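Local coordinates for LAE5 (Uncultured bacterium, PDB 5JD3), which probably hydrolyses ester bonds, as an esterase of the GDSL lipase/acylhydrolase family, at residues 22-27 and 104-109. Residues are numbered along the deposited sequence; the frame is centred on the assembly and turned at random.
Sequences MYFAAG and PDYVAM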
# COMPACT_ATOMS: atom_id res chain seq x y z
N MET A 22 -13.64 12.81 -1.61
CA MET A 22 -14.62 13.05 -0.58
C MET A 22 -14.10 12.70 0.79
O MET A 22 -14.33 13.39 1.72
CB MET A 22 -15.93 12.35 -0.94
CG MET A 22 -16.71 11.75 0.20
SD MET A 22 -16.86 9.99 -0.02
CE MET A 22 -16.28 9.40 1.57
N TYR A 23 -13.35 11.65 0.89
CA TYR A 23 -12.81 11.16 2.15
C TYR A 23 -11.76 12.13 2.68
O TYR A 23 -11.62 12.31 3.89
CB TYR A 23 -12.21 9.77 1.95
CG TYR A 23 -11.48 9.21 3.16
CD1 TYR A 23 -12.17 8.53 4.15
CD2 TYR A 23 -10.11 9.35 3.29
CE1 TYR A 23 -11.52 8.01 5.25
CE2 TYR A 23 -9.44 8.83 4.39
CZ TYR A 23 -10.15 8.17 5.37
OH TYR A 23 -9.50 7.65 6.46
N PHE A 24 -11.05 12.78 1.76
CA PHE A 24 -9.98 13.70 2.11
C PHE A 24 -10.47 15.14 2.20
O PHE A 24 -11.20 15.61 1.33
CB PHE A 24 -8.85 13.61 1.09
CG PHE A 24 -8.25 12.24 0.97
CD1 PHE A 24 -7.38 11.76 1.93
CD2 PHE A 24 -8.57 11.42 -0.11
CE1 PHE A 24 -6.83 10.50 1.82
CE2 PHE A 24 -8.02 10.16 -0.22
CZ PHE A 24 -7.15 9.70 0.75
N ALA A 25 -10.08 15.83 3.27
CA ALA A 25 -10.35 17.26 3.38
C ALA A 25 -9.48 18.01 2.37
O ALA A 25 -8.40 17.54 2.01
CB ALA A 25 -10.09 17.75 4.79
N ALA A 26 -9.96 19.16 1.91
CA ALA A 26 -9.23 19.94 0.92
C ALA A 26 -7.92 20.47 1.49
O ALA A 26 -7.86 20.88 2.65
CB ALA A 26 -10.10 21.08 0.41
N GLY A 27 -6.88 20.47 0.66
CA GLY A 27 -5.59 20.99 1.06
C GLY A 27 -4.83 20.09 2.01
O GLY A 27 -3.87 20.52 2.65
N PRO A 104 1.79 14.58 8.44
CA PRO A 104 0.75 14.35 7.45
C PRO A 104 -0.66 14.49 8.02
O PRO A 104 -0.85 14.34 9.23
CB PRO A 104 1.01 12.91 7.00
CG PRO A 104 1.53 12.26 8.23
CD PRO A 104 2.30 13.31 9.00
N ASP A 105 -1.63 14.77 7.15
CA ASP A 105 -3.03 14.81 7.55
C ASP A 105 -3.62 13.42 7.42
O ASP A 105 -4.51 13.03 8.18
CB ASP A 105 -3.80 15.81 6.70
CG ASP A 105 -3.29 17.23 6.85
OD1 ASP A 105 -3.23 17.72 8.00
OD2 ASP A 105 -2.94 17.85 5.83
N TYR A 106 -3.12 12.67 6.44
CA TYR A 106 -3.55 11.30 6.21
C TYR A 106 -2.34 10.40 5.97
O TYR A 106 -1.33 10.84 5.42
CB TYR A 106 -4.51 11.21 5.03
CG TYR A 106 -5.80 11.97 5.20
CD1 TYR A 106 -6.93 11.35 5.73
CD2 TYR A 106 -5.90 13.31 4.83
CE1 TYR A 106 -8.11 12.04 5.89
CE2 TYR A 106 -7.08 14.00 4.99
CZ TYR A 106 -8.19 13.37 5.52
OH TYR A 106 -9.36 14.06 5.67
N VAL A 107 -2.45 9.14 6.38
CA VAL A 107 -1.40 8.17 6.11
C VAL A 107 -1.98 6.91 5.48
O VAL A 107 -2.88 6.28 6.04
CB VAL A 107 -0.63 7.77 7.39
CG1 VAL A 107 0.28 6.59 7.12
CG2 VAL A 107 0.16 8.95 7.92
N ALA A 108 -1.48 6.56 4.30
CA ALA A 108 -1.85 5.31 3.65
C ALA A 108 -0.69 4.34 3.73
O ALA A 108 0.44 4.68 3.38
CB ALA A 108 -2.26 5.56 2.21
N MET A 109 -0.95 3.13 4.20
CA MET A 109 0.10 2.13 4.35
C MET A 109 -0.24 0.83 3.64
O MET A 109 -1.34 0.29 3.78
CB MET A 109 0.38 1.86 5.83
CG MET A 109 1.32 0.70 6.07
SD MET A 109 1.93 0.64 7.77
CE MET A 109 0.41 0.91 8.68
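Phe24 sets the edge of its ring against one face of Tyr106, and this T-shaped pair is the heart of the contact between loop 22-27 and segment 104-109. The two planes stand at 81° with centroids 4.9 Å apart; Phe24 CD1 sits over the middle of the tyrosine ring, 3.6 Å from Tyr106 CD2. Two aromatic rings suit such a buried spot, since the slightly positive C-H edge of one meets the electron-rich face of the other. Tyr23 completes an aromatic cluster. Its CG lies anti to the backbone N (chi1 174°), a turn that carries the ring alongside Phe24, where Tyr23 CD2 rests over the phenylalanine face, and on to Tyr106. There Tyr23 CE2 comes 3.8 Å from Tyr106 CE1, with the two tyrosine rings obliquely inclined and their side chains running past each other in opposite directions.

Tyrosine suits position 106 because it is apolar along its length and polar at its end. In the strand it points toward the loop, reaching far enough for Tyr106 OH to accept a hydrogen bond from Ala25 N at 3.1 Å, with an N-H...O angle of 156°. The Ala25 CB methyl packs 3.9 Å from Tyr106 OH. A leucine in place of Tyr106 would probably deprive Ala25 N of its acceptor and leave the Phe24 edge without an aromatic face to pack on.

Around the cluster, Tyr106 and Phe24 both touch Leu30 of strand 29-34, while Tyr23 reaches Ile154 of strand 152-156, on the other side of strand 106-110. Thr233, just beyond helix 219-232, touches both Tyr23 and Phe24. The loop before the first strand thus packs on the parallel sheet of what is probably the three-layer alpha/beta sandwich of SGNH (GDSL) hydrolases.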